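Local coordinates for Lpg2148(MvcA) (Legionella pneumophila subsp. pneumophila str. Philadelphia 1, PDB 6K11), which probably regulates the host ubiquitin-conjugating enzyme UBE2N by removing its ubiquitin, acting as a deamidase-related Legionella effector, at residues A[27-30]-A[31-35]; A[298-301]-A[302-306]. All blocks are in the same frame, centred on the assembly; numbering follows the deposited sequence.

Contact 1: residues A[27-30]-A[31-35]; sequences PAEV and LGQMQ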
loop_
_atom_site.group_PDB
_atom_site.type_symbol
_atom_site.label_atom_id
_atom_site.label_comp_id
_atom_site.label_asym_id
_atom_site.label_seq_id
_atom_site.Cartn_x
_atom_site.Cartn_y
_atom_site.Cartn_z
ATOM N N PRO A 27 11.806 15.371 -13.322
ATOM C CA PRO A 27 12.772 16.461 -13.133
ATOM C C PRO A 27 12.570 17.102 -11.769
ATOM O O PRO A 27 11.446 17.187 -11.272
ATOM C CB PRO A 27 12.463 17.428 -14.291
ATOM C CG PRO A 27 11.756 16.544 -15.345
ATOM C CD PRO A 27 10.946 15.582 -14.504
ATOM N N ALA A 28 13.682 17.496 -11.144
ATOM C CA ALA A 28 13.622 18.011 -9.775
ATOM C C ALA A 28 12.722 19.236 -9.682
ATOM O O ALA A 28 11.987 19.402 -8.696
ATOM C CB ALA A 28 15.024 18.350 -9.274
ATOM N N GLU A 29 12.783 20.123 -10.679
ATOM C CA GLU A 29 11.935 21.311 -10.610
ATOM C C GLU A 29 10.463 20.934 -10.635
ATOM O O GLU A 29 9.644 21.559 -9.949
ATOM C CB GLU A 29 12.267 22.293 -11.736
ATOM C CG GLU A 29 11.577 23.660 -11.555
ATOM C CD GLU A 29 11.915 24.675 -12.661
ATOM O OE1 GLU A 29 11.394 24.538 -13.778
ATOM O OE2 GLU A 29 12.706 25.611 -12.409
ATOM N N VAL A 30 10.107 19.906 -11.409
ATOM C CA VAL A 30 8.714 19.465 -11.489
ATOM C C VAL A 30 8.267 18.879 -10.150
ATOM O O VAL A 30 7.175 19.183 -9.644
ATOM C CB VAL A 30 8.556 18.447 -12.639
ATOM C CG1 VAL A 30 7.149 17.859 -12.672
ATOM C CG2 VAL A 30 8.900 19.107 -13.977
ATOM N N LEU A 31 9.106 18.020 -9.567
ATOM C CA LEU A 31 8.817 17.458 -8.247
ATOM C C LEU A 31 8.643 18.560 -7.207
ATOM O O LEU A 31 7.695 18.536 -6.403
ATOM C CB LEU A 31 9.943 16.508 -7.836
ATOM C CG LEU A 31 9.814 15.980 -6.405
ATOM C CD1 LEU A 31 8.561 15.127 -6.318
ATOM C CD2 LEU A 31 11.043 15.163 -5.982
ATOM N N GLY A 32 9.565 19.527 -7.198
ATOM C CA GLY A 32 9.482 20.613 -6.233
ATOM C C GLY A 32 8.225 21.449 -6.395
ATOM O O GLY A 32 7.577 21.807 -5.409
ATOM N N GLN A 33 7.864 21.782 -7.640
ATOM C CA GLN A 33 6.617 22.518 -7.850
ATOM C C GLN A 33 5.405 21.703 -7.407
ATOM O O GLN A 33 4.456 22.249 -6.830
ATOM C CB GLN A 33 6.483 22.930 -9.327
ATOM C CG GLN A 33 7.498 23.994 -9.721
ATOM C CD GLN A 33 7.043 24.832 -10.928
ATOM O OE1 GLN A 33 6.122 24.458 -11.650
ATOM N NE2 GLN A 33 7.697 25.966 -11.137
ATOM N N MET A 34 5.401 20.393 -7.669
ATOM C CA MET A 34 4.224 19.622 -7.274
ATOM C C MET A 34 4.142 19.471 -5.752
ATOM O O MET A 34 3.034 19.428 -5.197
ATOM C CB MET A 34 4.213 18.256 -7.970
ATOM C CG MET A 34 3.964 18.309 -9.513
ATOM S SD MET A 34 2.601 19.409 -10.086
ATOM C CE MET A 34 1.153 18.558 -9.480
ATOM N N GLN A 35 5.295 19.419 -5.064
ATOM C CA GLN A 35 5.304 19.434 -3.598
ATOM C C GLN A 35 4.713 20.738 -3.059
ATOM O O GLN A 35 3.890 20.726 -2.137
ATOM C CB GLN A 35 6.733 19.237 -3.071
ATOM C CG GLN A 35 7.280 17.804 -3.256
ATOM C CD GLN A 35 8.797 17.673 -3.052
ATOM O OE1 GLN A 35 9.568 18.628 -3.235
ATOM N NE2 GLN A 35 9.227 16.472 -2.657
#

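Contact 2: residues A[298-301]-A[302-306]; sequences SDIY and AEFFS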
loop_
_atom_site.group_PDB
_atom_site.type_symbol
_atom_site.label_atom_id
_atom_site.label_comp_id
_atom_site.label_asym_id
_atom_site.label_seq_id
_atom_site.Cartn_x
_atom_site.Cartn_y
_atom_site.Cartn_z
ATOM N N SER A 298 1.962 -13.136 11.664
ATOM C CA SER A 298 2.948 -12.099 11.947
ATOM C C SER A 298 4.350 -12.530 11.528
ATOM O O SER A 298 5.094 -11.744 10.927
ATOM C CB SER A 298 2.909 -11.756 13.439
ATOM O OG SER A 298 1.630 -11.247 13.804
ATOM N N ASP A 299 4.720 -13.780 11.843
ATOM C CA ASP A 299 6.050 -14.298 11.535
ATOM C C ASP A 299 6.320 -14.315 10.034
ATOM O O ASP A 299 7.428 -13.974 9.594
ATOM C CB ASP A 299 6.204 -15.714 12.096
ATOM C CG ASP A 299 6.467 -15.740 13.604
ATOM O OD1 ASP A 299 6.695 -14.666 14.219
ATOM O OD2 ASP A 299 6.439 -16.857 14.164
ATOM N N ILE A 300 5.338 -14.745 9.230
ATOM C CA ILE A 300 5.552 -14.818 7.787
ATOM C C ILE A 300 5.605 -13.420 7.184
ATOM O O ILE A 300 6.448 -13.125 6.315
ATOM C CB ILE A 300 4.453 -15.662 7.124
ATOM C CG1 ILE A 300 4.503 -17.104 7.637
ATOM C CG2 ILE A 300 4.610 -15.626 5.589
ATOM C CD1 ILE A 300 3.515 -17.998 6.919
ATOM N N TYR A 301 4.680 -12.558 7.606
ATOM C CA TYR A 301 4.660 -11.167 7.164
ATOM C C TYR A 301 5.997 -10.481 7.451
ATOM O O TYR A 301 6.583 -9.846 6.570
ATOM C CB TYR A 301 3.508 -10.446 7.856
ATOM C CG TYR A 301 3.063 -9.143 7.199
ATOM C CD1 TYR A 301 3.735 -7.951 7.451
ATOM C CD2 TYR A 301 1.946 -9.105 6.360
ATOM C CE1 TYR A 301 3.320 -6.751 6.860
ATOM C CE2 TYR A 301 1.523 -7.909 5.777
ATOM C CZ TYR A 301 2.211 -6.741 6.037
ATOM O OH TYR A 301 1.796 -5.562 5.455
ATOM N N ALA A 302 6.513 -10.643 8.670
ATOM C CA ALA A 302 7.790 -10.034 9.030
ATOM C C ALA A 302 8.943 -10.651 8.239
ATOM O O ALA A 302 9.818 -9.931 7.737
ATOM C CB ALA A 302 8.025 -10.170 10.536
ATOM N N GLU A 303 8.964 -11.986 8.120
ATOM C CA GLU A 303 10.027 -12.650 7.361
ATOM C C GLU A 303 10.103 -12.126 5.930
ATOM O O GLU A 303 11.199 -11.863 5.411
ATOM C CB GLU A 303 9.812 -14.167 7.355
ATOM C CG GLU A 303 10.876 -14.969 6.570
ATOM C CD GLU A 303 10.580 -16.485 6.504
ATOM O OE1 GLU A 303 9.506 -16.928 6.989
ATOM O OE2 GLU A 303 11.422 -17.238 5.971
ATOM N N PHE A 304 8.955 -11.976 5.267
ATOM C CA PHE A 304 8.996 -11.597 3.859
ATOM C C PHE A 304 9.122 -10.089 3.648
ATOM O O PHE A 304 9.736 -9.667 2.663
ATOM C CB PHE A 304 7.750 -12.117 3.134
ATOM C CG PHE A 304 7.817 -13.592 2.783
ATOM C CD1 PHE A 304 8.886 -14.372 3.204
ATOM C CD2 PHE A 304 6.788 -14.193 2.058
ATOM C CE1 PHE A 304 8.958 -15.742 2.875
ATOM C CE2 PHE A 304 6.845 -15.550 1.721
ATOM C CZ PHE A 304 7.931 -16.324 2.124
ATOM N N PHE A 305 8.550 -9.259 4.528
ATOM C CA PHE A 305 8.332 -7.852 4.196
ATOM C C PHE A 305 9.017 -6.854 5.133
ATOM O O PHE A 305 8.936 -5.644 4.882
ATOM C CB PHE A 305 6.818 -7.536 4.161
ATOM C CG PHE A 305 5.996 -8.509 3.329
ATOM C CD1 PHE A 305 6.430 -8.921 2.075
ATOM C CD2 PHE A 305 4.787 -9.001 3.808
ATOM C CE1 PHE A 305 5.694 -9.831 1.320
ATOM C CE2 PHE A 305 4.024 -9.890 3.041
ATOM C CZ PHE A 305 4.486 -10.302 1.794
ATOM N N SER A 306 9.684 -7.298 6.193
ATOM C CA SER A 306 10.353 -6.328 7.053
ATOM C C SER A 306 11.607 -5.786 6.368
ATOM O O SER A 306 12.159 -6.394 5.457
ATOM C CB SER A 306 10.756 -6.960 8.402
ATOM O OG SER A 306 11.953 -7.707 8.248
#

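Contact 1: residues A[27-30]-A[31-35]
E29 and Q33, one helical turn apart, meet through backbone and aliphatic atoms rather than through the flat ends of their side chains. The plane that is engaged is the peptide group of E29: Q33 N lies 2.9 Å from E29 O, and as donor it is tilted 27° from the carbonyl plane, displaced toward one face. Q33 CG also packs against this oxygen, with CG to E29 O at 3.3 Å. A first torsion of -69° accounts for that approach, since it sets CG beside the backbone N of Q33 and opposite its carbonyl carbon, over the preceding turn. The methylene carbons E29 CG and Q33 CG are 4.5 Å apart, so the two long chains run outward from neighbouring turns in loose apolar contact at most.

The same pattern recurs at V30 and M34. V30 O accepts M34 N at 2.9 Å, and M34 CG lies 3.3 Å from V30 O before the thioether bends away at its next two torsions.

These are i to i+4 contacts in the first turns of an alpha helix. P27 occupies the N-cap position, and its carbonyl opens the ladder: L31 N reaches P27 O at 3.0 Å in a nearly straight bond (170° at the hydrogen). G32 N follows with a bond to A28 O of 2.9 Å. L31 touches the first turn through its CB, which is 3.6 Å from A28 O, while the rest of its side chain leads off.

V30 and M34 are exposed. A28 and the end of the L31 side chain pack on the neighbouring helices: A28 on Y365 and R368, and L31 between Y365 and M64. Q35 adds contacts to V60 and M64, and Q33 reaches H376, which places helix 28-39 against both helix 49-64 and helix 358-381.

Contact 2: residues A[298-301]-A[302-306]
Y301 and F305 form a T-shaped (edge-to-face) aromatic pair, spaced i to i+4 on the last turn of alpha helix 294-305. The centroids are 5.0 Å apart and the planes stand at 85°, with the F305 edge directed at the Y301 face.

Along Y301, CB abuts the backbone, 3.1 Å from A302 N. A first torsion of -161°, with CG opposite the backbone N, carries the ring outward, nearly square to the helix axis, where the F305 ring, leaning back along the helix, meets its face. Y301 CG lies 3.8 Å from F305 CD2, and the far ring carbon Y301 CZ is still 4.1 Å from F305 CD2. This nearly even spacing shows that F305 CD2 sits over the centre of the Y301 ring. At the tip, OH is hydrogen-bonded to Y255 and S231, anchoring the phenol, while K321 makes a cation-pi contact with the ring.

I300 CG2 lies over one face of the F304 ring, and F304 also stacks with Y281 of helix 278-288. E303 extends to a salt bridge between OE1 and K284 NZ.

The pair also shares a backbone bond: F305 N donates to Y301 O at 2.9 Å, and F305 CD2 lies 3.4 Å from Y301 O.

In the fold
From the N terminus, contact 1 comes first, on helix 28-39, and contact 2 follows in series far down the chain, on helix 294-305. Each closes only single helical turns, so neither encloses nor crosses the other. Between them run most of the strands and the MvcA insertion domain, roughly residues 132-226. The centres of contact 1 and contact 2 are about 35 Å apart, on opposite sides of the chain's centre. The nearest atoms of contact 1 and contact 2 remain about 23 Å apart. Contact 1 belongs to a helical layer that brings an early helix together with helix 49-64 and the C-terminal helix 358-381. Contact 2 joins helix 278-288 to strand 228-238 of the antiparallel sheet through S231.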